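Long-range contacts in NADH oxidase (Thermus thermophilus, PDB 6RVB), which uses NADH to reduce coenzyme A disulfide, working through a bound FAD as a class-III pyridine nucleotide-disulfide oxidoreductase: residues V323-A327 and A337-L341; G242-N246 and Y294-L298. One frame throughout, in Å; residues are numbered along the deposited sequence.

Helix 299-313 lies between the two contacts along the chain: 294-298 leads straight into it, and 323-327 lies in the loop that follows it, before strand 327-331. In contact 2, 294-298 meets the short strand 243-245. In contact 1, 323-327 pairs with the end of strand 334-340. Contact 1 is buried, held by backbone hydrogen bonds and a threonine pair, and is bound to the second subunit. Contact 2 lies nearer the surface. No hydrogen bond joins its segments; they meet through a tryptophan ring, prolines and an isoleucine, while Gly-242 N (weakly) and Pro-297 O bond NAD. The two contacts touch: Leu-296 packs on Val-323 and Gly-325, and Leu-298 on the backbone of Thr-326.

Contact 1. Residues V323-A327 and A337-L341; sequences VVGTA and ATTGL
Residues 324-327 and 337-340 run antiparallel, with Ala-327 and Thr-338 as a hydrogen-bonded pair. Ala-327 N donates to Thr-338 O (2.8 Å), and Thr-338 N returns a bond to Ala-327 O (2.9 Å). At the far end the pairing is looser, with a weak bond from Gly-340 N to Val-324 O (3.0 Å). In between, the side chains take over. Thr-326 and Thr-339 lie side by side and point the same way. Thr-339 has OG1 anti to its backbone N (chi1 -164°), which brings the hydroxyl to Thr-326 OG1 at 2.8 Å. Thr-339 is the donor. Thr-326 OG1 is also bonded to Asp-421 O of the second subunit, so a short chain of bonds runs from Thr-339 through Thr-326 to the second subunit. Val-324 CG1 meets the same hydroxyl oxygen, Thr-339 OG1, at 3.5 Å. Helix 401-409 packs on these side chains, with Ile-401 on Thr-339 and Ala-405 on Thr-326. The side chains of Ala-327 and Thr-338 share the other face, where Tyr-159 touches both. This is the open end of a beta hairpin, strands 327-331 and 334-340, on the side of the dimerisation domain's antiparallel sheet that ends, within this chain, with strand 327-331.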
ATOM      1  N   VAL A 323      -9.763   8.980 -14.486  1.00 40.68           N
ATOM      2  CA  VAL A 323      -9.755   8.033 -13.406  1.00 37.39           C
ATOM      3  C   VAL A 323      -9.670   6.610 -13.970  1.00 43.99           C
ATOM      4  O   VAL A 323      -9.780   6.327 -15.166  1.00 41.00           O
ATOM      5  CB  VAL A 323     -10.991   8.194 -12.566  1.00 33.99           C
ATOM      6  CG1 VAL A 323     -11.076   9.590 -12.121  1.00 36.49           C
ATOM      7  CG2 VAL A 323     -12.255   7.798 -13.389  1.00 31.03           C
ATOM      8  N   VAL A 324      -9.480   5.705 -13.057  1.00 41.63           N
ATOM      9  CA  VAL A 324      -9.401   4.353 -13.430  1.00 37.36           C
ATOM     10  C   VAL A 324     -10.448   3.493 -12.604  1.00 41.47           C
ATOM     11  O   VAL A 324     -10.707   2.309 -12.881  1.00 41.49           O
ATOM     12  CB  VAL A 324      -7.958   4.025 -13.280  1.00 31.40           C
ATOM     13  CG1 VAL A 324      -7.741   2.968 -12.322  1.00 41.05           C
ATOM     14  CG2 VAL A 324      -7.426   3.723 -14.546  1.00 32.55           C
ATOM     15  N   GLY A 325     -11.069   4.120 -11.598  1.00 43.25           N
ATOM     16  CA  GLY A 325     -12.060   3.466 -10.766  1.00 33.20           C
ATOM     17  C   GLY A 325     -11.627   2.956  -9.406  1.00 40.63           C
ATOM     18  O   GLY A 325     -12.293   2.109  -8.867  1.00 43.32           O
ATOM     19  N   THR A 326     -10.533   3.451  -8.855  1.00 36.26           N
ATOM     20  CA  THR A 326     -10.064   2.939  -7.557  1.00 35.28           C
ATOM     21  C   THR A 326     -11.001   3.288  -6.420  1.00 31.97           C
ATOM     22  O   THR A 326     -11.396   4.436  -6.339  1.00 38.60           O
ATOM     23  CB  THR A 326      -8.671   3.467  -7.233  1.00 35.07           C
ATOM     24  OG1 THR A 326      -7.825   3.316  -8.389  1.00 36.33           O
ATOM     25  CG2 THR A 326      -8.101   2.825  -6.070  1.00 29.06           C
ATOM     26  N   ALA A 327     -11.397   2.299  -5.618  1.00 30.10           N
ATOM     27  CA  ALA A 327     -12.254   2.521  -4.455  1.00 32.96           C
ATOM     28  C   ALA A 327     -11.905   1.642  -3.296  1.00 36.92           C
ATOM     29  O   ALA A 327     -11.608   0.501  -3.488  1.00 46.94           O
ATOM     30  CB  ALA A 327     -13.665   2.341  -4.792  1.00 27.98           C
ATOM     31  N   ALA A 337     -10.783  -3.329  -1.458  1.00 26.73           N
ATOM     32  CA  ALA A 337     -10.472  -2.348  -2.449  1.00 34.78           C
ATOM     33  C   ALA A 337     -10.532  -2.854  -3.888  1.00 38.59           C
ATOM     34  O   ALA A 337     -10.038  -3.912  -4.192  1.00 43.76           O
ATOM     35  CB  ALA A 337      -9.212  -1.712  -2.163  1.00 27.39           C
ATOM     36  N   THR A 338     -11.128  -2.097  -4.786  1.00 33.94           N
ATOM     37  CA  THR A 338     -11.216  -2.490  -6.174  1.00 36.44           C
ATOM     38  C   THR A 338     -10.713  -1.336  -7.006  1.00 44.65           C
ATOM     39  O   THR A 338     -10.591  -0.225  -6.506  1.00 39.02           O
ATOM     40  CB  THR A 338     -12.699  -2.833  -6.606  1.00 41.97           C
ATOM     41  OG1 THR A 338     -13.659  -1.770  -6.306  1.00 39.67           O
ATOM     42  CG2 THR A 338     -13.102  -4.069  -5.913  1.00 39.05           C
ATOM     43  N   THR A 339     -10.463  -1.598  -8.285  1.00 46.61           N
ATOM     44  CA  THR A 339      -9.912  -0.648  -9.211  1.00 38.42           C
ATOM     45  C   THR A 339     -10.057  -1.256 -10.606  1.00 46.82           C
ATOM     46  O   THR A 339      -9.937  -2.494 -10.786  1.00 42.85           O
ATOM     47  CB  THR A 339      -8.421  -0.378  -8.892  1.00 39.84           C
ATOM     48  OG1 THR A 339      -8.056   0.799  -9.556  1.00 43.59           O
ATOM     49  CG2 THR A 339      -7.423  -1.532  -9.356  1.00 36.24           C
ATOM     50  N   GLY A 340     -10.264  -0.421 -11.620  1.00 41.92           N
ATOM     51  CA  GLY A 340     -10.384  -0.977 -12.942  1.00 42.87           C
ATOM     52  C   GLY A 340     -11.732  -1.627 -13.146  1.00 39.42           C
ATOM     53  O   GLY A 340     -12.652  -1.310 -12.426  1.00 45.45           O
ATOM     54  N   LEU A 341     -11.828  -2.519 -14.131  1.00 37.66           N
ATOM     55  CA  LEU A 341     -13.006  -3.387 -14.372  1.00 39.45           C
ATOM     56  C   LEU A 341     -12.934  -4.743 -13.651  1.00 39.91           C
ATOM     57  O   LEU A 341     -11.875  -5.363 -13.489  1.00 39.47           O
ATOM     58  CB  LEU A 341     -13.131  -3.670 -15.885  1.00 31.83           C
ATOM     59  CG  LEU A 341     -12.828  -2.611 -16.961  1.00 42.52           C
ATOM     60  CD1 LEU A 341     -12.946  -3.044 -18.382  1.00 36.64           C
ATOM     61  CD2 LEU A 341     -13.816  -1.468 -16.788  1.00 37.27           C
TER

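Contact 2. Residues G242-N246 and Y294-L298. With NAD (nicotinamide-adenine-dinucleotide), chain F.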
ATOM      1  N   GLY A 242     -28.416   3.562  -4.040  1.00 41.38           N
ATOM      2  CA  GLY A 242     -27.799   4.278  -5.126  1.00 42.47           C
ATOM      3  C   GLY A 242     -28.107   5.751  -5.258  1.00 45.75           C
ATOM      4  O   GLY A 242     -29.028   6.268  -4.690  1.00 38.67           O
ATOM      5  N   ILE A 243     -27.304   6.441  -6.047  1.00 45.61           N
ATOM      6  CA  ILE A 243     -27.460   7.870  -6.178  1.00 41.67           C
ATOM      7  C   ILE A 243     -27.501   8.169  -7.637  1.00 40.16           C
ATOM      8  O   ILE A 243     -27.248   7.330  -8.426  1.00 41.47           O
ATOM      9  CB  ILE A 243     -26.279   8.601  -5.590  1.00 45.60           C
ATOM     10  CG1 ILE A 243     -24.982   8.024  -6.130  1.00 40.65           C
ATOM     11  CG2 ILE A 243     -26.197   8.404  -4.101  1.00 48.48           C
ATOM     12  CD1 ILE A 243     -23.775   8.659  -5.606  1.00 36.53           C
ATOM     13  N   ARG A 244     -27.923   9.358  -8.001  1.00 49.61           N
ATOM     14  CA  ARG A 244     -27.968   9.802  -9.384  1.00 42.37           C
ATOM     15  C   ARG A 244     -27.508  11.276  -9.256  1.00 47.85           C
ATOM     16  O   ARG A 244     -27.636  11.936  -8.225  1.00 48.36           O
ATOM     17  CB  ARG A 244     -29.384   9.667  -9.934  1.00 47.11           C
ATOM     18  CG  ARG A 244     -30.480  10.812  -9.412  1.00 69.62           C
ATOM     19  CD  ARG A 244     -31.755  11.111 -10.369  1.00 83.24           C
ATOM     20  NE  ARG A 244     -32.579   9.877 -10.516  1.00106.70           N
ATOM     21  CZ  ARG A 244     -33.900   9.742 -10.289  1.00108.12           C
ATOM     22  NH1 ARG A 244     -34.672  10.772  -9.925  1.00 90.96           N
ATOM     23  NH2 ARG A 244     -34.464   8.538 -10.423  1.00 86.82           N
ATOM     24  N   PRO A 245     -26.928  11.818 -10.287  1.00 45.12           N
ATOM     25  CA  PRO A 245     -26.484  13.215 -10.201  1.00 47.20           C
ATOM     26  C   PRO A 245     -27.582  14.262 -10.256  1.00 48.21           C
ATOM     27  O   PRO A 245     -28.638  14.062 -10.862  1.00 55.89           O
ATOM     28  CB  PRO A 245     -25.640  13.365 -11.425  1.00 41.07           C
ATOM     29  CG  PRO A 245     -26.251  12.439 -12.363  1.00 42.48           C
ATOM     30  CD  PRO A 245     -26.726  11.250 -11.608  1.00 34.87           C
ATOM     31  N   ASN A 246     -27.307  15.388  -9.603  1.00 49.90           N
ATOM     32  CA  ASN A 246     -28.152  16.572  -9.617  1.00 48.00           C
ATOM     33  C   ASN A 246     -28.038  17.510 -10.803  1.00 49.55           C
ATOM     34  O   ASN A 246     -27.598  18.640 -10.696  1.00 51.77           O
ATOM     35  CB  ASN A 246     -27.914  17.314  -8.359  1.00 39.66           C
ATOM     36  CG  ASN A 246     -28.644  16.731  -7.280  1.00 52.72           C
ATOM     37  OD1 ASN A 246     -29.776  16.288  -7.473  1.00 65.69           O
ATOM     38  ND2 ASN A 246     -28.030  16.665  -6.117  1.00 54.31           N
ATOM     39  N   TYR A 294     -17.363   8.460 -17.992  1.00 46.31           N
ATOM     40  CA  TYR A 294     -17.725   7.512 -16.971  1.00 45.21           C
ATOM     41  C   TYR A 294     -18.166   8.291 -15.697  1.00 44.48           C
ATOM     42  O   TYR A 294     -17.812   9.419 -15.556  1.00 45.40           O
ATOM     43  CB  TYR A 294     -16.504   6.651 -16.736  1.00 34.46           C
ATOM     44  CG  TYR A 294     -16.755   5.526 -15.843  1.00 44.89           C
ATOM     45  CD1 TYR A 294     -17.384   4.363 -16.277  1.00 48.64           C
ATOM     46  CD2 TYR A 294     -16.422   5.635 -14.545  1.00 46.48           C
ATOM     47  CE1 TYR A 294     -17.688   3.339 -15.387  1.00 48.06           C
ATOM     48  CE2 TYR A 294     -16.675   4.627 -13.669  1.00 58.26           C
ATOM     49  CZ  TYR A 294     -17.316   3.470 -14.061  1.00 56.81           C
ATOM     50  OH  TYR A 294     -17.488   2.530 -13.051  1.00 53.52           O
ATOM     51  N   TRP A 295     -18.965   7.746 -14.801  1.00 37.30           N
ATOM     52  CA  TRP A 295     -19.369   8.536 -13.683  1.00 36.70           C
ATOM     53  C   TRP A 295     -18.804   7.919 -12.482  1.00 40.62           C
ATOM     54  O   TRP A 295     -19.156   6.849 -12.168  1.00 55.94           O
ATOM     55  CB  TRP A 295     -20.906   8.618 -13.562  1.00 35.34           C
ATOM     56  CG  TRP A 295     -21.412   9.507 -12.447  1.00 32.98           C
ATOM     57  CD1 TRP A 295     -20.943  10.716 -12.137  1.00 37.89           C
ATOM     58  CD2 TRP A 295     -22.498   9.262 -11.526  1.00 41.42           C
ATOM     59  NE1 TRP A 295     -21.591  11.235 -11.072  1.00 37.07           N
ATOM     60  CE2 TRP A 295     -22.574  10.371 -10.681  1.00 42.02           C
ATOM     61  CE3 TRP A 295     -23.397   8.215 -11.318  1.00 27.05           C
ATOM     62  CZ2 TRP A 295     -23.471  10.460  -9.685  1.00 39.42           C
ATOM     63  CZ3 TRP A 295     -24.250   8.333 -10.319  1.00 31.74           C
ATOM     64  CH2 TRP A 295     -24.268   9.414  -9.501  1.00 36.45           C
ATOM     65  N   LEU A 296     -17.906   8.576 -11.793  1.00 44.35           N
ATOM     66  CA  LEU A 296     -17.279   7.986 -10.643  1.00 35.10           C
ATOM     67  C   LEU A 296     -17.386   8.956  -9.404  1.00 41.20           C
ATOM     68  O   LEU A 296     -16.444   9.625  -9.032  1.00 42.61           O
ATOM     69  CB  LEU A 296     -15.845   7.600 -11.027  1.00 30.26           C
ATOM     70  CG  LEU A 296     -14.923   7.114  -9.946  1.00 36.34           C
ATOM     71  CD1 LEU A 296     -15.373   5.730  -9.718  1.00 26.80           C
ATOM     72  CD2 LEU A 296     -13.605   7.095 -10.473  1.00 36.78           C
ATOM     73  N   PRO A 297     -18.553   8.992  -8.748  1.00 39.64           N
ATOM     74  CA  PRO A 297     -18.810   9.864  -7.619  1.00 35.31           C
ATOM     75  C   PRO A 297     -18.099   9.553  -6.355  1.00 37.83           C
ATOM     76  O   PRO A 297     -18.743   9.293  -5.365  1.00 49.56           O
ATOM     77  CB  PRO A 297     -20.276   9.654  -7.369  1.00 37.60           C
ATOM     78  CG  PRO A 297     -20.813   9.080  -8.528  1.00 37.51           C
ATOM     79  CD  PRO A 297     -19.756   8.279  -9.154  1.00 34.00           C
ATOM     80  N   LEU A 298     -16.792   9.638  -6.356  1.00 40.21           N
ATOM     81  CA  LEU A 298     -16.014   9.523  -5.124  1.00 42.00           C
ATOM     82  C   LEU A 298     -15.495  10.862  -4.728  1.00 44.58           C
ATOM     83  O   LEU A 298     -15.429  11.739  -5.544  1.00 50.40           O
ATOM     84  CB  LEU A 298     -14.824   8.589  -5.325  1.00 38.77           C
ATOM     85  CG  LEU A 298     -15.314   7.234  -5.821  1.00 36.97           C
ATOM     86  CD1 LEU A 298     -14.245   6.575  -6.445  1.00 32.97           C
ATOM     87  CD2 LEU A 298     -15.856   6.390  -4.741  1.00 42.06           C
TER
HETATM   88  PA  NAD F 502     -24.690   1.398  -4.874  1.00 39.40           P
HETATM   89  O1A NAD F 502     -23.209   1.242  -4.627  1.00 44.89           O
HETATM   90  O2A NAD F 502     -25.179   1.638  -6.207  1.00 45.18           O
HETATM   91  O5B NAD F 502     -25.500   0.095  -4.330  1.00 67.72           O
HETATM   92  C5B NAD F 502     -25.585  -1.277  -4.851  1.00 75.24           C
HETATM   93  C4B NAD F 502     -27.056  -1.758  -5.091  1.00 53.48           C
HETATM   94  O4B NAD F 502     -27.723  -3.026  -5.340  1.00 40.38           O
HETATM   95  C3B NAD F 502     -27.613  -1.371  -3.812  1.00 49.26           C
HETATM   96  O3B NAD F 502     -27.450  -0.015  -3.903  1.00 54.82           O
HETATM   97  C2B NAD F 502     -29.033  -1.776  -4.053  1.00 52.79           C
HETATM   98  O2B NAD F 502     -30.116  -0.909  -4.358  1.00 59.40           O
HETATM   99  C1B NAD F 502     -29.055  -2.499  -5.312  1.00 46.51           C
HETATM  100  N9A NAD F 502     -30.340  -2.902  -4.612  1.00 65.64           N
HETATM  101  C8A NAD F 502     -30.580  -3.779  -3.519  1.00 70.41           C
HETATM  102  N7A NAD F 502     -31.897  -3.890  -3.115  1.00 48.98           N
HETATM  103  C5A NAD F 502     -32.509  -3.048  -3.934  1.00 49.26           C
HETATM  104  C6A NAD F 502     -33.815  -2.815  -3.931  1.00 44.70           C
HETATM  105  N6A NAD F 502     -34.425  -3.500  -3.042  1.00 45.89           N
HETATM  106  N1A NAD F 502     -34.348  -1.902  -4.794  1.00 53.95           N
HETATM  107  C2A NAD F 502     -33.420  -1.267  -5.638  1.00 75.34           C
HETATM  108  N3A NAD F 502     -32.038  -1.481  -5.633  1.00 39.76           N
HETATM  109  C4A NAD F 502     -31.604  -2.387  -4.806  1.00 47.80           C
HETATM  110  O3  NAD F 502     -25.123   2.676  -4.089  1.00 49.52           O
HETATM  111  PN  NAD F 502     -24.669   3.292  -2.664  1.00 47.31           P
HETATM  112  O1N NAD F 502     -25.921   4.137  -2.334  1.00 45.87           O
HETATM  113  O2N NAD F 502     -24.194   2.308  -1.689  1.00 47.46           O
HETATM  114  O5D NAD F 502     -23.350   4.051  -3.114  1.00 39.17           O
HETATM  115  C5D NAD F 502     -23.124   5.384  -2.721  1.00 64.14           C
HETATM  116  C4D NAD F 502     -21.995   6.136  -3.444  1.00 58.14           C
HETATM  117  O4D NAD F 502     -21.390   7.201  -2.667  1.00 61.09           O
HETATM  118  C3D NAD F 502     -20.941   5.119  -3.802  1.00 68.29           C
HETATM  119  O3D NAD F 502     -21.125   4.434  -5.059  1.00 82.46           O
HETATM  120  C2D NAD F 502     -19.766   6.048  -3.799  1.00 71.48           C
HETATM  121  O2D NAD F 502     -19.828   6.831  -4.938  1.00 76.44           O
HETATM  122  C1D NAD F 502     -20.019   6.991  -2.655  1.00 62.96           C
HETATM  123  N1N NAD F 502     -19.540   6.160  -1.523  1.00 71.16           N
HETATM  124  C2N NAD F 502     -18.229   5.696  -1.547  1.00 83.83           C
HETATM  125  C3N NAD F 502     -17.671   4.880  -0.534  1.00 83.00           C
HETATM  126  C7N NAD F 502     -16.220   4.393  -0.585  1.00 76.04           C
HETATM  127  O7N NAD F 502     -15.440   4.417  -1.760  1.00 68.52           O
HETATM  128  N7N NAD F 502     -15.668   3.898   0.528  1.00 69.47           N
HETATM  129  C4N NAD F 502     -18.490   4.529   0.552  1.00 71.17           C
HETATM  130  C5N NAD F 502     -19.803   4.967   0.577  1.00 74.16           C
HETATM  131  C6N NAD F 502     -20.313   5.769  -0.464  1.00 75.82           C
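The NAD pocket is bordered here by Ile-243 and Pro-297, which touch through Ile-243 CD1 and Pro-297 CB (4.0 Å). The isoleucine chain is extended at chi2 (-179°), and CD1 reaches the ribose next to the nicotinamide, 3.8 Å from NAD C4D. Ile-243 CG1 also meets Trp-295 CH2 at 3.7 Å. The indole lies between two prolines. Pro-245 CD sits over one face in a CH-pi contact, 4.0 Å from the centroid of the Trp-295 six-membered ring and 22° off the normal. Pro-297 CG lies over the opposite face. Ile-243 O comes to the ring edge near its plane, 3.7 Å from Trp-295 CZ3. The indole NE1 is bonded to Asp-281 O, which helps fix the rotation of the ring. Strand 243-245 pairs antiparallel with strand 115-117, whose Ala-115 touches both Ile-243 and Trp-295. Within 294-298, Pro-297 is the centre of an inverse gamma turn, closed by Leu-298 N to Leu-296 O (2.7 Å). Leu-298 then takes the N-cap position of helix 299-313. Pro-297 O accepts a hydrogen bond from NAD O2D (2.7 Å) and a weak one from FAD O3', so one carbonyl serves both dinucleotides. Further along NAD, Gly-242 N makes a weak bond to the phosphate oxygen NAD O1N (3.1 Å).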